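Local coordinates for protein HTP-2 (Caenorhabditis elegans, PDB 4TZM) that binds a closure-motif peptide of HTP-3 through its HORMA domain and probably takes part in assembling the meiotic chromosome axis, at residues S25-S30 with M42-Y47; T71-C76 with I174-Q179; E107-V112 with T219-P224. One frame throughout, in Å; residues are numbered along the deposited sequence.

In the fold
The three contacts pin loops or a short strand against the main elements of the HORMA domain. Contact 1 folds the loop 25-30 back on helix 35-56 and is largely buried. Contact 2 is only partly buried and lays the turn and strand start at 71-76 on helix 164-185. Contacts 1 and 2 each use one of two helices that pack together, and their centres are about 14 Å apart. Contact 3, buried like contact 1 and some 24 Å from it between centres, joins strand 105-113 to the loop before strand 228-235, beside the bound peptide. Side chains reach backbone carbonyls in contacts 1 and 2, whereas in contact 3 a tyrosine hydroxyl meets a carboxylate.

Contact 1 (S25-S30 with M42-Y47); sequences SKLFPS and MIRAIY
The Phe28 ring overlaps the start of the Arg44 side chain obliquely, with Phe28 CD1 3.7 Å from Arg44 CB. The ring edge also reaches the helix backbone, where Phe28 CE1 lies 4.0 Å from Ala45 N, near the ring plane. Arg44 leaves helix 35-56 toward the loop and then folds, and the bends at chi2 (-57°) and chi3 (-71°) bring its NE and NH2 beside Leu27. Arg44 NE comes to 3.0 Å from Leu27 O, but the N-H...O angle of 121° makes this a weak hydrogen bond. Leu27 O also lies near much of the arginine chain, including Arg44 CG at 3.5 Å. Leu27 crosses Arg44 at about a right angle and sets Leu27 CD2 3.9 Å from Arg44 NH2, while Pro29 CD comes to 4.2 Å from Arg44 CG. Beyond the pair, Phe28 stacks on Trp24, meets Phe41 and touches Met171 of helix 164-185, so its ring touches both helix 35-56 and helix 164-185. Leu27, Phe28 and Pro29 thus pack round the Arg44 chain, which brings its cationic group up to a backbone carbonyl. The strongly bent hydrogen bond probably adds little, and the loop is probably held here mainly by this packing against the aliphatic part of the arginine.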
loop_
_atom_site.group_PDB
_atom_site.type_symbol
_atom_site.label_atom_id
_atom_site.label_comp_id
_atom_site.label_asym_id
_atom_site.label_seq_id
_atom_site.Cartn_x
_atom_site.Cartn_y
_atom_site.Cartn_z
ATOM N N SER A 25 3.599 1.733 -17.755
ATOM C CA SER A 25 2.684 2.859 -17.929
ATOM C C SER A 25 1.217 2.440 -17.860
ATOM O O SER A 25 0.331 3.284 -17.739
ATOM C CB SER A 25 2.957 3.564 -19.259
ATOM O OG SER A 25 4.258 4.122 -19.283
ATOM N N LYS A 26 0.966 1.139 -17.929
ATOM C CA LYS A 26 -0.395 0.621 -17.904
ATOM C C LYS A 26 -1.013 0.715 -16.509
ATOM O O LYS A 26 -2.235 0.754 -16.363
ATOM C CB LYS A 26 -0.416 -0.831 -18.389
ATOM C CG LYS A 26 -1.810 -1.377 -18.628
ATOM C CD LYS A 26 -1.810 -2.890 -18.760
ATOM C CE LYS A 26 -3.232 -3.416 -18.887
ATOM N NZ LYS A 26 -3.280 -4.904 -18.902
ATOM N N LEU A 27 -0.166 0.758 -15.483
ATOM C CA LEU A 27 -0.641 0.801 -14.101
ATOM C C LEU A 27 -0.132 2.007 -13.312
ATOM O O LEU A 27 -0.772 2.439 -12.351
ATOM C CB LEU A 27 -0.238 -0.478 -13.366
ATOM C CG LEU A 27 -1.025 -1.741 -13.700
ATOM C CD1 LEU A 27 -0.363 -2.952 -13.069
ATOM C CD2 LEU A 27 -2.456 -1.601 -13.217
ATOM N N PHE A 28 1.014 2.546 -13.718
ATOM C CA PHE A 28 1.697 3.572 -12.934
ATOM C C PHE A 28 2.085 4.801 -13.755
ATOM O O PHE A 28 2.267 4.703 -14.967
ATOM C CB PHE A 28 2.954 2.985 -12.299
ATOM C CG PHE A 28 2.690 1.866 -11.336
ATOM C CD1 PHE A 28 2.269 2.126 -10.036
ATOM C CD2 PHE A 28 2.883 0.551 -11.720
ATOM C CE1 PHE A 28 2.035 1.085 -9.138
ATOM C CE2 PHE A 28 2.652 -0.491 -10.833
ATOM C CZ PHE A 28 2.228 -0.223 -9.540
ATOM N N PRO A 29 2.229 5.964 -13.091
ATOM C CA PRO A 29 2.756 7.147 -13.783
ATOM C C PRO A 29 4.227 6.956 -14.151
ATOM O O PRO A 29 4.960 6.328 -13.387
ATOM C CB PRO A 29 2.583 8.270 -12.753
ATOM C CG PRO A 29 2.561 7.571 -11.426
ATOM C CD PRO A 29 1.900 6.244 -11.680
ATOM N N SER A 30 4.646 7.477 -15.303
ATOM C CA SER A 30 6.024 7.306 -15.763
ATOM C C SER A 30 6.963 8.298 -15.089
ATOM O O SER A 30 8.174 8.077 -15.021
ATOM C CB SER A 30 6.108 7.459 -17.282
ATOM O OG SER A 30 5.417 6.413 -17.941
ATOM N N MET A 42 1.529 6.791 -5.225
ATOM C CA MET A 42 1.177 6.101 -3.983
ATOM C C MET A 42 -0.237 5.525 -4.059
ATOM O O MET A 42 -0.506 4.441 -3.541
ATOM C CB MET A 42 1.290 7.042 -2.779
ATOM C CG MET A 42 2.710 7.472 -2.428
ATOM S SD MET A 42 3.843 6.081 -2.238
ATOM C CE MET A 42 5.007 6.749 -1.064
ATOM N N ILE A 43 -1.134 6.265 -4.703
ATOM C CA ILE A 43 -2.503 5.812 -4.926
ATOM C C ILE A 43 -2.523 4.502 -5.714
ATOM O O ILE A 43 -3.220 3.559 -5.340
ATOM C CB ILE A 43 -3.328 6.885 -5.672
ATOM C CG1 ILE A 43 -3.338 8.188 -4.868
ATOM C CG2 ILE A 43 -4.745 6.399 -5.930
ATOM C CD1 ILE A 43 -4.203 9.278 -5.454
ATOM N N ARG A 44 -1.749 4.446 -6.793
ATOM C CA ARG A 44 -1.653 3.240 -7.604
ATOM C C ARG A 44 -0.950 2.127 -6.830
ATOM O O ARG A 44 -1.299 0.959 -6.969
ATOM C CB ARG A 44 -0.917 3.522 -8.919
ATOM C CG ARG A 44 -1.467 4.702 -9.718
ATOM C CD ARG A 44 -2.953 4.560 -10.050
ATOM N NE ARG A 44 -3.218 3.526 -11.048
ATOM C CZ ARG A 44 -4.038 2.497 -10.857
ATOM N NH1 ARG A 44 -4.678 2.367 -9.703
ATOM N NH2 ARG A 44 -4.225 1.599 -11.816
ATOM N N ALA A 45 0.026 2.495 -6.004
ATOM C CA ALA A 45 0.756 1.522 -5.191
ATOM C C ALA A 45 -0.146 0.845 -4.158
ATOM O O ALA A 45 -0.072 -0.366 -3.958
ATOM C CB ALA A 45 1.940 2.189 -4.498
ATOM N N ILE A 46 -0.993 1.631 -3.498
ATOM C CA ILE A 46 -1.948 1.086 -2.541
ATOM C C ILE A 46 -2.868 0.087 -3.231
ATOM O O ILE A 46 -3.117 -1.003 -2.717
ATOM C CB ILE A 46 -2.801 2.197 -1.886
ATOM C CG1 ILE A 46 -1.922 3.136 -1.056
ATOM C CG2 ILE A 46 -3.885 1.594 -1.010
ATOM C CD1 ILE A 46 -2.661 4.355 -0.513
ATOM N N TYR A 47 -3.359 0.464 -4.407
ATOM C CA TYR A 47 -4.276 -0.376 -5.174
ATOM C C TYR A 47 -3.630 -1.694 -5.593
ATOM O O TYR A 47 -4.248 -2.757 -5.506
ATOM C CB TYR A 47 -4.776 0.389 -6.407
ATOM C CG TYR A 47 -5.504 -0.453 -7.441
ATOM C CD1 TYR A 47 -6.847 -0.788 -7.285
ATOM C CD2 TYR A 47 -4.850 -0.894 -8.586
ATOM C CE1 TYR A 47 -7.513 -1.555 -8.239
ATOM C CE2 TYR A 47 -5.502 -1.656 -9.537
ATOM C CZ TYR A 47 -6.833 -1.983 -9.362
ATOM O OH TYR A 47 -7.478 -2.742 -10.314
#

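Contact 2 (T71-C76 with I174-Q179); sequences TENLSC and IVRSVQ
Leu74 and Gln179 meet at the centre of the contact, sliding past each other in opposite directions, with Leu74 CD1 3.6 Å from Gln179 OE1. Carrying on past the leucine, the amide reaches the backbone of the short strand: Gln179 NE2 donates to Ser75 O at 2.7 Å, with an N-H...O angle of 160°. The acceptor lies in the amide plane of Gln179 and the donor in the carbonyl plane of Ser75, an in-plane bond on both sides that fixes the turn of the amide. The glutamine chain gets there by running extended beyond CG (chi2 175°). Leu74 points at the helix and crosses Arg176 obliquely: Leu74 CD1 is 4.0 Å from Arg176 CG, and Leu74 CB lies over one face of the guanidinium. Asn73 OD1 comes up at the guanidinium edge, near its plane, but remains 4.1 Å from Arg176 NH2. Val175 CG1 makes the apolar contacts, 4.2 Å from Cys76 CB and 4.3 Å from Leu74 CD2. Behind this first shell, an ST turn shapes the loop, Thr71 OG1 accepting from Asn73 N at 3.2 Å. Further out, Cys76 pairs through its backbone with Asn68, tying the contact into the two-stranded antiparallel sheet of 65-69 and 75-79. That sheet lies against helix 164-185, which in turn packs on helix 35-56 through Val178 and on strand 228-235 through Ile174.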
loop_
_atom_site.group_PDB
_atom_site.type_symbol
_atom_site.label_atom_id
_atom_site.label_comp_id
_atom_site.label_asym_id
_atom_site.label_seq_id
_atom_site.Cartn_x
_atom_site.Cartn_y
_atom_site.Cartn_z
ATOM N N THR A 71 6.082 -5.655 -14.883
ATOM C CA THR A 71 7.111 -5.742 -15.910
ATOM C C THR A 71 6.742 -6.893 -16.837
ATOM O O THR A 71 5.753 -7.585 -16.601
ATOM C CB THR A 71 8.518 -5.964 -15.322
ATOM O OG1 THR A 71 8.660 -7.326 -14.905
ATOM C CG2 THR A 71 8.756 -5.050 -14.135
ATOM N N GLU A 72 7.526 -7.098 -17.887
ATOM C CA GLU A 72 7.256 -8.183 -18.825
ATOM C C GLU A 72 7.402 -9.536 -18.141
ATOM O O GLU A 72 6.745 -10.509 -18.515
ATOM C CB GLU A 72 8.194 -8.101 -20.028
ATOM C CG GLU A 72 7.991 -6.879 -20.904
ATOM C CD GLU A 72 8.971 -6.837 -22.059
ATOM O OE1 GLU A 72 9.947 -7.618 -22.040
ATOM O OE2 GLU A 72 8.768 -6.027 -22.988
ATOM N N ASN A 73 8.260 -9.579 -17.128
ATOM C CA ASN A 73 8.574 -10.811 -16.414
ATOM C C ASN A 73 7.636 -11.077 -15.238
ATOM O O ASN A 73 7.466 -12.223 -14.820
ATOM C CB ASN A 73 10.018 -10.760 -15.907
ATOM C CG ASN A 73 10.744 -12.082 -16.060
ATOM O OD1 ASN A 73 10.467 -13.042 -15.341
ATOM N ND2 ASN A 73 11.688 -12.133 -16.993
ATOM N N LEU A 74 7.034 -10.016 -14.705
ATOM C CA LEU A 74 6.296 -10.106 -13.446
ATOM C C LEU A 74 4.829 -9.701 -13.570
ATOM O O LEU A 74 4.504 -8.623 -14.074
ATOM C CB LEU A 74 6.976 -9.242 -12.379
ATOM C CG LEU A 74 6.278 -9.165 -11.019
ATOM C CD1 LEU A 74 6.379 -10.490 -10.274
ATOM C CD2 LEU A 74 6.846 -8.024 -10.185
ATOM N N SER A 75 3.952 -10.575 -13.090
ATOM C CA SER A 75 2.517 -10.340 -13.146
ATOM C C SER A 75 1.905 -10.316 -11.752
ATOM O O SER A 75 2.510 -10.776 -10.786
ATOM C CB SER A 75 1.831 -11.414 -13.986
ATOM O OG SER A 75 1.741 -12.633 -13.268
ATOM N N CYS A 76 0.691 -9.787 -11.660
ATOM C CA CYS A 76 -0.026 -9.729 -10.394
ATOM C C CYS A 76 -1.524 -9.663 -10.655
ATOM O O CYS A 76 -1.952 -9.415 -11.785
ATOM C CB CYS A 76 0.426 -8.524 -9.568
ATOM S SG CYS A 76 0.270 -6.939 -10.417
ATOM N N ILE A 174 8.604 -5.123 -3.866
ATOM C CA ILE A 174 7.484 -5.253 -2.938
ATOM C C ILE A 174 6.525 -6.355 -3.387
ATOM O O ILE A 174 6.157 -7.226 -2.594
ATOM C CB ILE A 174 6.717 -3.919 -2.785
ATOM C CG1 ILE A 174 7.455 -2.999 -1.811
ATOM C CG2 ILE A 174 5.294 -4.162 -2.290
ATOM C CD1 ILE A 174 6.799 -1.647 -1.627
ATOM N N VAL A 175 6.153 -6.327 -4.664
ATOM C CA VAL A 175 5.207 -7.288 -5.223
ATOM C C VAL A 175 5.777 -8.705 -5.257
ATOM O O VAL A 175 5.066 -9.675 -4.983
ATOM C CB VAL A 175 4.773 -6.864 -6.632
ATOM C CG1 VAL A 175 3.784 -7.867 -7.208
ATOM C CG2 VAL A 175 4.160 -5.470 -6.574
ATOM N N ARG A 176 7.063 -8.825 -5.570
ATOM C CA ARG A 176 7.732 -10.120 -5.510
ATOM C C ARG A 176 7.754 -10.647 -4.080
ATOM O O ARG A 176 7.457 -11.814 -3.841
ATOM C CB ARG A 176 9.159 -10.029 -6.060
ATOM C CG ARG A 176 9.258 -10.249 -7.563
ATOM C CD ARG A 176 10.697 -10.500 -7.997
ATOM N NE ARG A 176 10.764 -11.294 -9.222
ATOM C CZ ARG A 176 10.905 -10.783 -10.442
ATOM N NH1 ARG A 176 11.005 -9.471 -10.609
ATOM N NH2 ARG A 176 10.952 -11.587 -11.496
ATOM N N SER A 177 8.095 -9.783 -3.132
ATOM C CA SER A 177 8.152 -10.187 -1.731
ATOM C C SER A 177 6.774 -10.584 -1.207
ATOM O O SER A 177 6.648 -11.546 -0.456
ATOM C CB SER A 177 8.747 -9.069 -0.871
ATOM O OG SER A 177 10.142 -8.938 -1.101
ATOM N N VAL A 178 5.741 -9.848 -1.610
ATOM C CA VAL A 178 4.376 -10.187 -1.222
ATOM C C VAL A 178 3.994 -11.566 -1.753
ATOM O O VAL A 178 3.563 -12.434 -0.989
ATOM C CB VAL A 178 3.359 -9.136 -1.723
ATOM C CG1 VAL A 178 1.944 -9.690 -1.667
ATOM C CG2 VAL A 178 3.465 -7.869 -0.899
ATOM N N GLN A 179 4.167 -11.770 -3.055
ATOM C CA GLN A 179 3.862 -13.062 -3.663
ATOM C C GLN A 179 4.676 -14.187 -3.039
ATOM O O GLN A 179 4.174 -15.292 -2.865
ATOM C CB GLN A 179 4.108 -13.016 -5.169
ATOM C CG GLN A 179 3.166 -12.079 -5.903
ATOM C CD GLN A 179 3.498 -11.951 -7.372
ATOM O OE1 GLN A 179 4.555 -12.395 -7.821
ATOM N NE2 GLN A 179 2.594 -11.341 -8.133
#

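Contact 3 (E107-V112 with T219-P224); sequences EISLVV and TFYTLP
Tyr221 and Glu107 approach from opposite directions, and Tyr221 OH donates to Glu107 OE2 over 2.6 Å, using the syn lone pair of that oxygen. Glu107 runs out fully extended from the strand, with CG anti to the backbone N (chi1 171°), which carries its carboxylate out to the phenol. That carboxylate stands steeply to the tyrosine ring, their planes 77° apart, and OE2 lies at the ring edge. Tyr221 takes the less common setting with CG between the backbone N and the carbonyl carbon (chi1 64°), turning its ring back over the strand. Ser109 OG sits 3.5 Å from Tyr221 CE2, and Val111 CG2 lies 3.8 Å from Tyr221 CD2. Phe220 presents its edge to Glu107, with Glu107 OE1 3.6 Å from Phe220 CE2. One face of this ring is covered by Tyr221 CD2, over its centre. Arg198 NH1 of strand 193-201 hydrogen-bonds to Phe220 O, and the Phe220 ring lies nearly parallel to an aromatic side chain of the bound HTP-3 peptide. The loop before strand 228-235 lies against the antiparallel sheet, with Phe220 beside the peptide, an arrangement consistent with the safety-belt architecture of HORMA domains holding a closure motif.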
loop_
_atom_site.group_PDB
_atom_site.type_symbol
_atom_site.label_atom_id
_atom_site.label_comp_id
_atom_site.label_asym_id
_atom_site.label_seq_id
_atom_site.Cartn_x
_atom_site.Cartn_y
_atom_site.Cartn_z
ATOM N N GLU A 107 -1.396 5.802 8.101
ATOM C CA GLU A 107 -1.256 4.372 7.858
ATOM C C GLU A 107 -2.566 3.764 7.380
ATOM O O GLU A 107 -3.620 4.046 7.943
ATOM C CB GLU A 107 -0.804 3.653 9.130
ATOM C CG GLU A 107 -0.849 2.133 9.020
ATOM C CD GLU A 107 -0.481 1.424 10.312
ATOM O OE1 GLU A 107 -0.024 2.092 11.262
ATOM O OE2 GLU A 107 -0.651 0.189 10.375
ATOM N N ILE A 108 -2.511 2.935 6.342
ATOM C CA ILE A 108 -3.661 2.104 6.003
ATOM C C ILE A 108 -3.284 0.632 6.133
ATOM O O ILE A 108 -2.255 0.189 5.614
ATOM C CB ILE A 108 -4.209 2.394 4.585
ATOM C CG1 ILE A 108 -5.322 1.400 4.249
ATOM C CG2 ILE A 108 -3.102 2.350 3.542
ATOM C CD1 ILE A 108 -6.048 1.687 2.958
ATOM N N SER A 109 -4.109 -0.121 6.851
ATOM C CA SER A 109 -3.807 -1.520 7.114
ATOM C C SER A 109 -4.942 -2.455 6.723
ATOM O O SER A 109 -6.123 -2.150 6.927
ATOM C CB SER A 109 -3.464 -1.719 8.592
ATOM O OG SER A 109 -2.229 -1.107 8.912
ATOM N N LEU A 110 -4.565 -3.586 6.140
ATOM C CA LEU A 110 -5.480 -4.695 5.937
ATOM C C LEU A 110 -5.430 -5.575 7.179
ATOM O O LEU A 110 -4.405 -6.191 7.466
ATOM C CB LEU A 110 -5.111 -5.494 4.689
ATOM C CG LEU A 110 -5.919 -6.777 4.501
ATOM C CD1 LEU A 110 -7.408 -6.471 4.567
ATOM C CD2 LEU A 110 -5.570 -7.454 3.189
ATOM N N VAL A 111 -6.536 -5.629 7.913
ATOM C CA VAL A 111 -6.560 -6.281 9.214
ATOM C C VAL A 111 -7.440 -7.527 9.227
ATOM O O VAL A 111 -8.623 -7.465 8.896
ATOM C CB VAL A 111 -7.048 -5.302 10.300
ATOM C CG1 VAL A 111 -7.261 -6.023 11.619
ATOM C CG2 VAL A 111 -6.061 -4.156 10.459
ATOM N N VAL A 112 -6.856 -8.658 9.613
ATOM C CA VAL A 112 -7.597 -9.912 9.672
ATOM C C VAL A 112 -7.821 -10.358 11.116
ATOM O O VAL A 112 -6.880 -10.463 11.902
ATOM C CB VAL A 112 -6.876 -11.028 8.901
ATOM C CG1 VAL A 112 -7.714 -12.297 8.901
ATOM C CG2 VAL A 112 -6.585 -10.579 7.477
ATOM N N THR A 219 -10.797 3.084 17.937
ATOM C CA THR A 219 -9.995 1.869 18.006
ATOM C C THR A 219 -9.339 1.551 16.663
ATOM O O THR A 219 -9.988 1.590 15.615
ATOM C CB THR A 219 -10.841 0.657 18.456
ATOM O OG1 THR A 219 -12.131 0.715 17.836
ATOM C CG2 THR A 219 -11.019 0.660 19.966
ATOM N N PHE A 220 -8.047 1.239 16.708
ATOM C CA PHE A 220 -7.287 0.857 15.522
ATOM C C PHE A 220 -7.188 -0.665 15.461
ATOM O O PHE A 220 -8.187 -1.352 15.242
ATOM C CB PHE A 220 -5.891 1.487 15.555
ATOM C CG PHE A 220 -5.238 1.617 14.203
ATOM C CD1 PHE A 220 -5.982 1.515 13.039
ATOM C CD2 PHE A 220 -3.872 1.842 14.100
ATOM C CE1 PHE A 220 -5.376 1.639 11.800
ATOM C CE2 PHE A 220 -3.264 1.966 12.865
ATOM C CZ PHE A 220 -4.017 1.864 11.715
ATOM N N TYR A 221 -5.981 -1.186 15.659
ATOM C CA TYR A 221 -5.784 -2.619 15.857
ATOM C C TYR A 221 -4.671 -2.862 16.870
ATOM O O TYR A 221 -3.784 -2.027 17.045
ATOM C CB TYR A 221 -5.469 -3.331 14.533
ATOM C CG TYR A 221 -4.168 -2.913 13.873
ATOM C CD1 TYR A 221 -2.955 -3.483 14.249
ATOM C CD2 TYR A 221 -4.158 -1.964 12.861
ATOM C CE1 TYR A 221 -1.771 -3.104 13.649
ATOM C CE2 TYR A 221 -2.978 -1.582 12.253
ATOM C CZ TYR A 221 -1.788 -2.155 12.652
ATOM O OH TYR A 221 -0.612 -1.775 12.048
ATOM N N THR A 222 -4.723 -4.008 17.538
ATOM C CA THR A 222 -3.684 -4.390 18.484
ATOM C C THR A 222 -3.101 -5.735 18.059
ATOM O O THR A 222 -3.752 -6.504 17.350
ATOM C CB THR A 222 -4.233 -4.469 19.926
ATOM O OG1 THR A 222 -4.990 -3.288 20.217
ATOM C CG2 THR A 222 -3.101 -4.603 20.938
ATOM N N LEU A 223 -1.868 -6.008 18.473
ATOM C CA LEU A 223 -1.196 -7.245 18.112
ATOM C C LEU A 223 -1.052 -8.158 19.321
ATOM O O LEU A 223 -1.116 -7.697 20.461
ATOM C CB LEU A 223 0.181 -6.948 17.514
ATOM C CG LEU A 223 0.237 -5.936 16.370
ATOM C CD1 LEU A 223 1.678 -5.645 15.980
ATOM C CD2 LEU A 223 -0.556 -6.446 15.178
ATOM N N PRO A 224 -0.876 -9.465 19.077
ATOM C CA PRO A 224 -0.440 -10.366 20.146
ATOM C C PRO A 224 0.966 -9.994 20.604
ATOM O O PRO A 224 1.636 -9.209 19.933
ATOM C CB PRO A 224 -0.457 -11.746 19.481
ATOM C CG PRO A 224 -1.414 -11.601 18.348
ATOM C CD PRO A 224 -1.241 -10.200 17.854
#